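Side-chain contacts in L-ornithine N(5)-monooxygenase (Pseudomonas aeruginosa, PDB 3S5W), which uses FAD, NADPH and molecular oxygen to hydroxylate the side-chain nitrogen of L-ornithine, the first step toward hydroxamate siderophores such as pyoverdin: residues A[206-210]-A[211-215]; A[257-261]-A[262-266]; A[306-310]-A[311-315]; A[420-423]-A[424-428]. All blocks are in the same frame, centred on the assembly; numbering follows the deposited sequence.

Contact 1: A[206-210]-A[211-215]; sequences RVFHH and SQYLE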
# COMPACT_ATOMS: atom_id res chain seq x y z
N ARG A 206 -12.89 -18.97 5.22
CA ARG A 206 -13.59 -18.19 6.27
C ARG A 206 -12.73 -17.10 6.95
O ARG A 206 -13.25 -16.25 7.67
CB ARG A 206 -14.18 -19.14 7.32
CG ARG A 206 -15.25 -20.05 6.70
CD ARG A 206 -15.71 -21.13 7.64
NE ARG A 206 -14.63 -22.05 8.02
CZ ARG A 206 -14.82 -23.10 8.81
NH1 ARG A 206 -16.05 -23.37 9.25
NH2 ARG A 206 -13.80 -23.88 9.15
N VAL A 207 -11.41 -17.19 6.77
CA VAL A 207 -10.46 -16.24 7.34
C VAL A 207 -9.73 -15.57 6.20
O VAL A 207 -9.15 -16.25 5.35
CB VAL A 207 -9.44 -16.94 8.30
CG1 VAL A 207 -8.46 -15.92 8.91
CG2 VAL A 207 -10.20 -17.66 9.42
N PHE A 208 -9.78 -14.25 6.15
CA PHE A 208 -9.13 -13.54 5.05
C PHE A 208 -8.69 -12.17 5.45
O PHE A 208 -9.31 -11.57 6.32
CB PHE A 208 -10.05 -13.46 3.80
CG PHE A 208 -11.42 -12.89 4.06
CD1 PHE A 208 -12.47 -13.71 4.49
CD2 PHE A 208 -11.68 -11.55 3.84
CE1 PHE A 208 -13.74 -13.19 4.70
CE2 PHE A 208 -12.96 -11.03 4.05
CZ PHE A 208 -13.99 -11.84 4.46
N HIS A 209 -7.62 -11.71 4.83
CA HIS A 209 -7.07 -10.38 5.10
C HIS A 209 -7.93 -9.33 4.37
O HIS A 209 -8.52 -9.61 3.30
CB HIS A 209 -5.59 -10.30 4.68
CG HIS A 209 -4.93 -8.98 4.95
ND1 HIS A 209 -4.27 -8.69 6.13
CD2 HIS A 209 -4.80 -7.89 4.17
CE1 HIS A 209 -3.77 -7.46 6.06
NE2 HIS A 209 -4.06 -6.97 4.88
N HIS A 210 -8.03 -8.15 4.98
CA HIS A 210 -8.86 -7.08 4.45
C HIS A 210 -8.51 -6.76 2.98
O HIS A 210 -9.39 -6.33 2.23
CB HIS A 210 -8.72 -5.81 5.30
CG HIS A 210 -9.47 -4.63 4.75
ND1 HIS A 210 -8.85 -3.61 4.07
CD2 HIS A 210 -10.79 -4.32 4.79
CE1 HIS A 210 -9.75 -2.71 3.71
NE2 HIS A 210 -10.94 -3.12 4.13
N SER A 211 -7.25 -6.95 2.58
CA SER A 211 -6.81 -6.74 1.19
C SER A 211 -7.62 -7.59 0.18
O SER A 211 -7.64 -7.26 -1.00
CB SER A 211 -5.30 -7.02 1.03
OG SER A 211 -5.04 -8.40 1.35
N GLN A 212 -8.28 -8.65 0.64
CA GLN A 212 -9.14 -9.49 -0.21
C GLN A 212 -10.64 -9.36 0.09
O GLN A 212 -11.44 -10.22 -0.29
CB GLN A 212 -8.68 -10.96 -0.13
CG GLN A 212 -7.33 -11.16 -0.82
CD GLN A 212 -7.43 -11.00 -2.34
OE1 GLN A 212 -7.02 -9.98 -2.89
NE2 GLN A 212 -8.01 -12.00 -3.02
N TYR A 213 -11.02 -8.26 0.75
CA TYR A 213 -12.37 -8.14 1.31
C TYR A 213 -13.48 -8.41 0.27
O TYR A 213 -14.37 -9.24 0.47
CB TYR A 213 -12.53 -6.74 1.94
CG TYR A 213 -13.89 -6.44 2.47
CD1 TYR A 213 -14.86 -5.82 1.64
CD2 TYR A 213 -14.24 -6.76 3.80
CE1 TYR A 213 -16.16 -5.54 2.14
CE2 TYR A 213 -15.53 -6.47 4.30
CZ TYR A 213 -16.47 -5.85 3.46
OH TYR A 213 -17.73 -5.57 3.92
N LEU A 214 -13.43 -7.69 -0.85
CA LEU A 214 -14.53 -7.74 -1.84
C LEU A 214 -14.65 -9.10 -2.51
O LEU A 214 -15.75 -9.56 -2.84
CB LEU A 214 -14.38 -6.61 -2.86
CG LEU A 214 -14.92 -5.24 -2.42
CD1 LEU A 214 -14.62 -4.16 -3.47
CD2 LEU A 214 -16.42 -5.26 -2.08
N GLU A 215 -13.51 -9.78 -2.63
CA GLU A 215 -13.46 -11.13 -3.22
C GLU A 215 -14.21 -12.17 -2.36
O GLU A 215 -14.89 -13.05 -2.89
CB GLU A 215 -12.00 -11.55 -3.44
CG GLU A 215 -11.84 -12.94 -4.06
CD GLU A 215 -12.05 -12.94 -5.57
OE1 GLU A 215 -12.83 -12.08 -6.09
OE2 GLU A 215 -11.41 -13.77 -6.26

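Contact 2: A[257-261]-A[262-266]; sequences MILRA and SALKP. With NAP (NADP nicotinamide-adenine-dinucleotide phosphate), chain F.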
# COMPACT_ATOMS: atom_id res chain seq x y z
N MET A 257 -15.87 -5.77 16.26
CA MET A 257 -14.53 -5.23 16.06
C MET A 257 -13.73 -5.70 17.24
O MET A 257 -14.04 -5.38 18.40
CB MET A 257 -14.50 -3.71 16.02
CG MET A 257 -15.32 -3.11 14.93
SD MET A 257 -15.04 -1.32 14.73
CE MET A 257 -13.37 -1.27 14.08
N ILE A 258 -12.68 -6.45 16.94
CA ILE A 258 -11.85 -7.02 17.99
C ILE A 258 -10.48 -6.36 17.90
O ILE A 258 -9.70 -6.65 17.00
CB ILE A 258 -11.76 -8.57 17.90
CG1 ILE A 258 -13.18 -9.19 17.94
CG2 ILE A 258 -10.81 -9.14 19.01
CD1 ILE A 258 -13.23 -10.70 17.70
N LEU A 259 -10.18 -5.48 18.86
CA LEU A 259 -8.93 -4.76 18.82
C LEU A 259 -8.26 -4.85 20.19
O LEU A 259 -8.94 -4.81 21.24
CB LEU A 259 -9.11 -3.28 18.39
CG LEU A 259 -9.98 -2.35 19.26
CD1 LEU A 259 -9.56 -0.90 19.05
CD2 LEU A 259 -11.48 -2.52 18.94
N ARG A 260 -6.95 -5.04 20.17
CA ARG A 260 -6.20 -5.18 21.42
C ARG A 260 -5.99 -3.80 22.09
O ARG A 260 -5.82 -3.73 23.30
CB ARG A 260 -4.88 -5.95 21.20
CG ARG A 260 -3.94 -5.34 20.19
CD ARG A 260 -2.69 -6.19 19.92
NE ARG A 260 -1.86 -5.50 18.93
CZ ARG A 260 -0.74 -5.99 18.41
NH1 ARG A 260 -0.32 -7.19 18.76
NH2 ARG A 260 -0.06 -5.28 17.52
N ALA A 261 -6.03 -2.72 21.31
CA ALA A 261 -5.93 -1.37 21.86
C ALA A 261 -7.25 -0.94 22.52
O ALA A 261 -8.28 -1.63 22.38
CB ALA A 261 -5.49 -0.37 20.77
N SER A 262 -7.24 0.17 23.25
CA SER A 262 -8.38 0.51 24.09
C SER A 262 -9.49 1.26 23.36
O SER A 262 -10.63 1.27 23.84
CB SER A 262 -7.91 1.38 25.29
OG SER A 262 -7.38 2.62 24.76
N ALA A 263 -9.17 1.90 22.24
CA ALA A 263 -10.13 2.74 21.53
C ALA A 263 -9.74 2.86 20.07
O ALA A 263 -8.58 2.65 19.71
CB ALA A 263 -10.18 4.18 22.19
N LEU A 264 -10.70 3.26 19.23
CA LEU A 264 -10.34 3.81 17.92
C LEU A 264 -9.75 5.18 18.18
O LEU A 264 -10.33 5.95 18.96
CB LEU A 264 -11.55 3.93 16.96
CG LEU A 264 -12.34 2.66 16.67
CD1 LEU A 264 -13.40 2.95 15.56
CD2 LEU A 264 -11.43 1.47 16.26
N LYS A 265 -8.65 5.52 17.50
CA LYS A 265 -7.98 6.80 17.74
C LYS A 265 -7.82 7.57 16.44
O LYS A 265 -7.59 6.95 15.41
CB LYS A 265 -6.62 6.57 18.36
CG LYS A 265 -6.74 5.72 19.63
CD LYS A 265 -5.84 6.07 20.71
CE LYS A 265 -6.15 5.18 21.91
NZ LYS A 265 -4.93 5.16 22.75
N PRO A 266 -7.92 8.91 16.51
CA PRO A 266 -8.01 9.69 15.28
C PRO A 266 -6.65 9.88 14.63
O PRO A 266 -5.63 10.12 15.31
CB PRO A 266 -8.58 11.04 15.74
CG PRO A 266 -8.16 11.16 17.21
CD PRO A 266 -8.20 9.73 17.72
PA NAP F . -2.50 -0.23 10.36
O1A NAP F . -2.67 1.21 10.61
O2A NAP F . -1.12 -0.69 10.45
O5B NAP F . -3.53 -0.97 11.30
C5B NAP F . -3.22 -2.26 11.68
C4B NAP F . -4.26 -2.60 12.73
O4B NAP F . -4.09 -3.98 12.92
C3B NAP F . -3.96 -1.89 14.05
O3B NAP F . -5.22 -1.71 14.68
C2B NAP F . -3.14 -2.97 14.77
O2B NAP F . -3.32 -2.92 16.15
C1B NAP F . -3.79 -4.28 14.26
N9A NAP F . -2.85 -5.40 14.39
C8A NAP F . -1.63 -5.54 13.75
N7A NAP F . -1.05 -6.69 14.15
C5A NAP F . -1.86 -7.27 15.05
C6A NAP F . -1.75 -8.44 15.80
N6A NAP F . -0.67 -9.21 15.69
N1A NAP F . -2.76 -8.77 16.65
C2A NAP F . -3.88 -8.00 16.80
N3A NAP F . -4.00 -6.83 16.06
C4A NAP F . -3.00 -6.47 15.22
O3 NAP F . -3.16 -0.67 8.96
PN NAP F . -4.48 -0.18 8.12
O1N NAP F . -4.58 -1.14 6.97
O2N NAP F . -5.69 0.00 8.99
O5D NAP F . -3.87 1.22 7.62
C5D NAP F . -4.44 2.51 7.58
C4D NAP F . -3.77 3.06 6.33
O4D NAP F . -4.52 3.98 5.58
C3D NAP F . -2.44 3.78 6.48
O3D NAP F . -1.45 2.94 7.03
C2D NAP F . -2.23 4.22 5.03
O2D NAP F . -1.49 3.33 4.19
C1D NAP F . -3.66 4.32 4.49
P2B NAP F . -2.23 -2.29 17.18
O1X NAP F . -2.68 -2.91 18.50
O2X NAP F . -2.46 -0.80 17.05
O3X NAP F . -0.84 -2.68 16.73

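Contact 3: A[306-310]-A[311-315]; sequences SVVDT and DLIER. With NAP (NADP nicotinamide-adenine-dinucleotide phosphate), chain F.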
# COMPACT_ATOMS: atom_id res chain seq x y z
N SER A 306 -2.48 2.67 12.89
CA SER A 306 -3.45 2.36 13.97
C SER A 306 -4.38 3.54 14.27
O SER A 306 -4.73 3.80 15.45
CB SER A 306 -2.73 1.94 15.26
OG SER A 306 -1.87 0.83 15.02
N VAL A 307 -4.77 4.26 13.22
CA VAL A 307 -5.63 5.43 13.41
C VAL A 307 -6.69 5.42 12.31
O VAL A 307 -6.54 4.76 11.26
CB VAL A 307 -4.84 6.75 13.36
CG1 VAL A 307 -4.00 6.98 14.67
CG2 VAL A 307 -3.96 6.87 12.07
N VAL A 308 -7.76 6.15 12.58
CA VAL A 308 -8.97 6.19 11.76
C VAL A 308 -9.33 7.67 11.55
O VAL A 308 -9.17 8.50 12.47
CB VAL A 308 -10.11 5.51 12.54
CG1 VAL A 308 -11.41 5.47 11.75
CG2 VAL A 308 -9.70 4.06 12.98
N ASP A 309 -9.77 8.01 10.33
CA ASP A 309 -10.31 9.34 10.06
C ASP A 309 -11.35 9.75 11.13
O ASP A 309 -12.24 8.97 11.48
CB ASP A 309 -10.95 9.39 8.67
CG ASP A 309 -11.73 10.66 8.45
OD1 ASP A 309 -12.98 10.62 8.47
OD2 ASP A 309 -11.08 11.74 8.34
N THR A 310 -11.20 10.97 11.68
CA THR A 310 -12.12 11.44 12.73
C THR A 310 -13.60 11.22 12.41
O THR A 310 -14.34 10.76 13.27
CB THR A 310 -11.84 12.92 13.10
OG1 THR A 310 -10.54 13.00 13.69
CG2 THR A 310 -12.82 13.41 14.17
N ASP A 311 -14.03 11.55 11.18
CA ASP A 311 -15.45 11.44 10.83
C ASP A 311 -15.94 10.02 10.86
O ASP A 311 -17.07 9.75 11.22
CB ASP A 311 -15.77 12.11 9.50
CG ASP A 311 -15.58 13.65 9.56
OD1 ASP A 311 -15.67 14.26 10.66
OD2 ASP A 311 -15.32 14.25 8.50
N LEU A 312 -15.05 9.10 10.47
CA LEU A 312 -15.39 7.69 10.49
C LEU A 312 -15.46 7.16 11.95
O LEU A 312 -16.33 6.36 12.29
CB LEU A 312 -14.36 6.91 9.61
CG LEU A 312 -14.53 5.40 9.41
CD1 LEU A 312 -15.95 5.05 9.02
CD2 LEU A 312 -13.55 4.85 8.37
N ILE A 313 -14.58 7.64 12.83
CA ILE A 313 -14.74 7.31 14.28
C ILE A 313 -16.14 7.76 14.78
O ILE A 313 -16.86 7.01 15.45
CB ILE A 313 -13.65 7.95 15.14
CG1 ILE A 313 -12.26 7.44 14.70
CG2 ILE A 313 -13.94 7.70 16.61
CD1 ILE A 313 -11.07 7.92 15.57
N GLU A 314 -16.52 8.98 14.44
CA GLU A 314 -17.82 9.52 14.90
C GLU A 314 -18.97 8.66 14.36
O GLU A 314 -19.94 8.35 15.08
CB GLU A 314 -17.98 10.98 14.42
CG GLU A 314 -17.22 11.98 15.32
CD GLU A 314 -17.05 13.39 14.67
OE1 GLU A 314 -16.17 14.14 15.14
OE2 GLU A 314 -17.79 13.73 13.70
N ARG A 315 -18.84 8.24 13.10
CA ARG A 315 -19.86 7.37 12.49
C ARG A 315 -19.98 6.05 13.23
O ARG A 315 -21.08 5.59 13.53
CB ARG A 315 -19.57 7.06 11.02
CG ARG A 315 -20.04 8.14 10.07
CD ARG A 315 -19.79 7.71 8.61
NE ARG A 315 -20.63 6.62 8.12
CZ ARG A 315 -20.60 6.18 6.85
NH1 ARG A 315 -19.76 6.73 5.99
NH2 ARG A 315 -21.40 5.20 6.44
PA NAP F . -2.50 -0.23 10.36
O1A NAP F . -2.67 1.21 10.61
O2A NAP F . -1.12 -0.69 10.45
O5B NAP F . -3.53 -0.97 11.30
C5B NAP F . -3.22 -2.26 11.68
C4B NAP F . -4.26 -2.60 12.73
O4B NAP F . -4.09 -3.98 12.92
C3B NAP F . -3.96 -1.89 14.05
O3B NAP F . -5.22 -1.71 14.68
C2B NAP F . -3.14 -2.97 14.77
O2B NAP F . -3.32 -2.92 16.15
C1B NAP F . -3.79 -4.28 14.26
N9A NAP F . -2.85 -5.40 14.39
C8A NAP F . -1.63 -5.54 13.75
N7A NAP F . -1.05 -6.69 14.15
C5A NAP F . -1.86 -7.27 15.05
C6A NAP F . -1.75 -8.44 15.80
N6A NAP F . -0.67 -9.21 15.69
N1A NAP F . -2.76 -8.77 16.65
C2A NAP F . -3.88 -8.00 16.80
N3A NAP F . -4.00 -6.83 16.06
C4A NAP F . -3.00 -6.47 15.22
O3 NAP F . -3.16 -0.67 8.96
PN NAP F . -4.48 -0.18 8.12
O1N NAP F . -4.58 -1.14 6.97
O2N NAP F . -5.69 0.00 8.99
O5D NAP F . -3.87 1.22 7.62
C5D NAP F . -4.44 2.51 7.58
C4D NAP F . -3.77 3.06 6.33
O4D NAP F . -4.52 3.98 5.58
C3D NAP F . -2.44 3.78 6.48
O3D NAP F . -1.45 2.94 7.03
C2D NAP F . -2.23 4.22 5.03
O2D NAP F . -1.49 3.33 4.19
C1D NAP F . -3.66 4.32 4.49
P2B NAP F . -2.23 -2.29 17.18
O1X NAP F . -2.68 -2.91 18.50
O2X NAP F . -2.46 -0.80 17.05
O3X NAP F . -0.84 -2.68 16.73

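Contact 4: A[420-423]-A[424-428]; sequences ASHG and LSDTL. With FAD (flavin-adenine dinucleotide), chain C.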
# COMPACT_ATOMS: atom_id res chain seq x y z
N ALA A 420 12.19 3.77 7.41
CA ALA A 420 13.18 3.96 8.50
C ALA A 420 14.15 5.12 8.26
O ALA A 420 14.55 5.80 9.20
CB ALA A 420 13.94 2.65 8.82
N SER A 421 14.48 5.37 7.01
CA SER A 421 15.47 6.41 6.67
C SER A 421 14.89 7.65 5.98
O SER A 421 15.53 8.70 5.96
CB SER A 421 16.56 5.81 5.77
OG SER A 421 16.02 5.19 4.60
N HIS A 422 13.74 7.50 5.35
CA HIS A 422 13.19 8.58 4.51
C HIS A 422 11.85 9.13 5.02
O HIS A 422 11.36 10.11 4.49
CB HIS A 422 12.96 8.08 3.07
CG HIS A 422 14.22 7.81 2.32
ND1 HIS A 422 14.66 8.61 1.28
CD2 HIS A 422 15.15 6.84 2.47
CE1 HIS A 422 15.79 8.11 0.80
NE2 HIS A 422 16.12 7.05 1.51
N GLY A 423 11.26 8.49 6.01
CA GLY A 423 10.15 9.09 6.72
C GLY A 423 8.79 8.49 6.40
O GLY A 423 8.68 7.58 5.57
N LEU A 424 7.76 9.02 7.06
CA LEU A 424 6.40 8.48 6.96
C LEU A 424 5.75 8.63 5.58
O LEU A 424 4.76 7.94 5.29
CB LEU A 424 5.51 9.05 8.09
CG LEU A 424 5.87 8.47 9.46
CD1 LEU A 424 5.36 9.36 10.59
CD2 LEU A 424 5.31 7.10 9.66
N SER A 425 6.29 9.49 4.72
CA SER A 425 5.77 9.59 3.37
C SER A 425 6.11 8.33 2.54
O SER A 425 5.58 8.13 1.44
CB SER A 425 6.35 10.81 2.65
OG SER A 425 5.81 11.98 3.19
N ASP A 426 7.04 7.52 3.05
CA ASP A 426 7.68 6.51 2.17
C ASP A 426 6.70 5.52 1.55
O ASP A 426 6.81 5.22 0.36
CB ASP A 426 8.82 5.78 2.89
CG ASP A 426 9.74 5.03 1.91
OD1 ASP A 426 10.56 5.69 1.25
OD2 ASP A 426 9.60 3.80 1.80
N THR A 427 5.77 5.00 2.33
CA THR A 427 4.79 4.01 1.83
C THR A 427 3.51 4.63 1.26
O THR A 427 2.56 3.89 0.96
CB THR A 427 4.35 3.05 2.95
OG1 THR A 427 3.59 3.76 3.93
CG2 THR A 427 5.59 2.38 3.59
N LEU A 428 3.46 5.95 1.13
CA LEU A 428 2.19 6.64 0.79
C LEU A 428 2.26 7.27 -0.59
O LEU A 428 3.23 7.08 -1.33
CB LEU A 428 1.88 7.72 1.85
CG LEU A 428 1.78 7.26 3.30
CD1 LEU A 428 1.52 8.46 4.21
CD2 LEU A 428 0.68 6.22 3.50
PA FAD C . 1.28 -0.61 -4.77
O1A FAD C . 1.01 -1.59 -3.70
O2A FAD C . 0.14 0.39 -5.06
O5B FAD C . 1.61 -1.39 -6.16
C5B FAD C . 2.47 -2.50 -6.14
C4B FAD C . 2.21 -3.21 -7.46
O4B FAD C . 3.13 -4.26 -7.56
C3B FAD C . 0.82 -3.85 -7.46
O3B FAD C . 0.07 -3.36 -8.55
C2B FAD C . 1.09 -5.36 -7.58
O2B FAD C . 0.21 -5.99 -8.50
C1B FAD C . 2.48 -5.38 -8.14
N9A FAD C . 3.30 -6.53 -7.76
C8A FAD C . 3.56 -7.01 -6.48
N7A FAD C . 4.45 -8.04 -6.60
C5A FAD C . 4.75 -8.18 -7.92
C6A FAD C . 5.59 -9.07 -8.59
N6A FAD C . 6.46 -9.83 -7.92
N1A FAD C . 5.68 -8.96 -9.98
C2A FAD C . 4.99 -8.01 -10.70
N3A FAD C . 4.15 -7.12 -10.02
C4A FAD C . 4.04 -7.22 -8.66
N1 FAD C . -1.74 6.09 0.50
C2 FAD C . -2.14 7.42 0.48
O2 FAD C . -1.31 8.31 0.36
N3 FAD C . -3.47 7.76 0.59
C4 FAD C . -4.45 6.80 0.71
O4 FAD C . -5.64 7.16 0.77
C4X FAD C . -4.05 5.45 0.75
N5 FAD C . -5.01 4.46 0.89
C5X FAD C . -4.62 3.13 0.94
C6 FAD C . -5.60 2.13 1.08
C7 FAD C . -5.24 0.79 1.13
C7M FAD C . -6.35 -0.22 1.30
C8 FAD C . -3.90 0.45 1.07
C8M FAD C . -3.44 -0.98 1.11
C9 FAD C . -2.92 1.42 0.92
C9A FAD C . -3.27 2.78 0.84
N10 FAD C . -2.30 3.78 0.70
C10 FAD C . -2.70 5.11 0.67
C1' FAD C . -0.83 3.47 0.64
C2' FAD C . -0.36 2.83 -0.68
O2' FAD C . 0.79 2.07 -0.29
C3' FAD C . 0.03 3.92 -1.67
O3' FAD C . -1.06 4.81 -1.94
C4' FAD C . 0.48 3.32 -3.03
O4' FAD C . -0.49 2.37 -3.46
C5' FAD C . 1.91 2.74 -3.04
O5' FAD C . 2.28 2.58 -4.40
P FAD C . 3.32 1.44 -4.90
O1P FAD C . 3.29 1.52 -6.41
O2P FAD C . 4.63 1.71 -4.20
O3P FAD C . 2.67 0.09 -4.38

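Contact 1: A[206-210]-A[211-215]
The amide of Q212 donates to the carbonyl of H209, with N to O at 2.8 Å and a nearly straight N-H at 162°. This bond spans a short 3-10 turn by which the edge strand 207-209 of a five-stranded parallel sheet passes into helix 213-217, with Q212 at the N-cap position. A second bond follows one residue on, from Y213 N to H210 O at 2.9 Å, and is more bent.

Beside the turn the rings of H210 and Y213 meet obliquely, their planes inclined by 42° and their centroids 5.9 Å apart. Each swings CG anti to its own backbone N (chi1 176° in both), and H210 CD2 comes 4.1 Å from Y213 CB. The far end of Y213 reaches D245 on helix 237-249, where its OH is hydrogen-bonded to OD2. H210 packs against S238 and A242 of the same helix; S238 is one of the NADP(+)-binding residues.

On the other side of the sequence, Q212 OE1 is held by a hydrogen bond from N75 ND2. F208 approaches from the strand, and its ring is stacked on that of H216, one turn beyond Y213. Across the contact, the phenylalanine makes its closest approach through the ring corner CE2, which lies 4.0 Å from Y213 CA.

Contact 2: A[257-261]-A[262-266]
L264 turns back toward the strand end that precedes it, and its methyl CD2 is the meeting point: M257 CE lies 4.0 Å from L264 CD2 and L259 CD1 4.1 Å from the same L264 CD2. These three methyls form a small apolar cluster. The methionine reaches it through a bend at its last torsion (chi3 70°), which brings CE round to cross the leucine at about a right angle. L259 CD1 also lies against a carbonyl, 3.7 Å from A263 O.

The turn falls on A261 and S262, which with L264 are the residues that lose most surface to the other half of it. R260 and S262 both take helical backbone angles, with A261 extended between them. No hydrogen bond joins the two halves, whose side chains meet through the methyl cluster.

R260 faces the other way and grips NADP(+). Its NE donates to O1X and its NH2 to O3X of the 2'-phosphate, both at 2.8 Å, with N-H angles of 166° and 175°. This is the phosphate that distinguishes NADP(H) from NAD(H). The phosphorus lies in the guanidinium plane at its edge, while the adenine atom C6A sits 3.5 Å above one face, so a single arginine holds both phosphate and base. S306 OG and G235 N also bond to the nucleotide.

The segment ends a strand of the parallel sheet in the Rossmann-type NADP(H)-binding domain. Strand 253-258 lies between strands 228-233 and 332-334; M257 packs on A239 and F243 of helix 237-249, L259 and L264 on F333, and L264 also on I316 of helix 310-326.

Contact 3: A[306-310]-A[311-315]
I313 folds back from the first turn of helix 310-326 over the chain that leads into it. Its CB lies 3.4 Å from T310 O. CG1, set beside the backbone N by chi1 -60°, comes 3.6 Å from both D309 O and V308 CB. At the tip, CD1 reaches V308 O at 3.7 Å. V308 thus packs against I313, and its CG1 also meets L312 CG at 3.9 Å, at about a right angle.

D309 is the N-cap. Its carbonyl O receives I313 N at 3.0 Å, while its OD1 turns in to accept from L312 N at 3.3 Å, on the anti side and 34° out of the carboxylate plane. A weak bond from D311 N ends on the same OD1. The amide N-H groups of the first turn would probably favour the charge on D309, while D311 OD2, 4.3 Å from D309 OD1, would oppose it.

At the other end of the loop, S306 N donates to NADP(+) O1A, and S306 OG to O2X of the 2'-phosphate. The run between joins this cofactor site to the helix, which packs on helix 237-249: L312 covers Q237 and I244, V308 covers A240, and R315 forms a salt bridge with D248.

Contact 4: A[420-423]-A[424-428]
D426 lays its carboxylate beside H422, with OD1 3.8 Å from H422 CB, while its own CB sits 3.2 Å from G423 O. CG stands anti to the backbone N of the aspartate (chi1 -164°), which carries the carboxylate toward the histidine. H422 ends helix 419-422 and D426 lies in the turn after it. G423 takes phi 107° and psi 179° as the chain leaves the helix, and two type I beta turns follow, G423 to D426 and S425 to L428.

The first turn is closed by D426 N, which donates to G423 O at 3.0 Å. The second is closed by L428 N on S425 O at 3.1 Å. The polar ends look elsewhere: D426 OD1 is hydrogen-bonded to S418 OG, and S425 OG to the carbonyl of F277, a substrate-binding residue. H422 keeps its ring stacked on Y400, with NE2 making a weak bond to G397 O.

The two turns deliver T427 and L428 to the flavin. L428, which also touches NADP(+) and the bound N5-hydroxyornithine, approaches the pyrimidine end of the isoalloxazine: its CB is 3.6 Å from FAD O2 and its CD2 3.9 Å from FAD N1. From the ribityl chain, FAD O2' donates to T427 O at 2.8 Å.

In the fold
From the N terminus the four contacts are local and come in series; none nests in or crosses another. Contact 1, a 3-10 turn, leads the edge strand of the parallel sheet into helix 213-217. Contact 2 leaves strand 253-258 of that same sheet, its centre about 20 Å from that of contact 1. Contact 3, the N-cap of helix 310-326, touches contact 2 directly: K265 O and V308 N, 2.9 Å apart, probably form a hydrogen bond, I313 CD1 packs on K265 and P266, and both contacts hold NADP(+). Contact 4, two type I turns, stands on the opposite side of the chain's centre from contact 1 and brings the late part of the chain to the flavin and product.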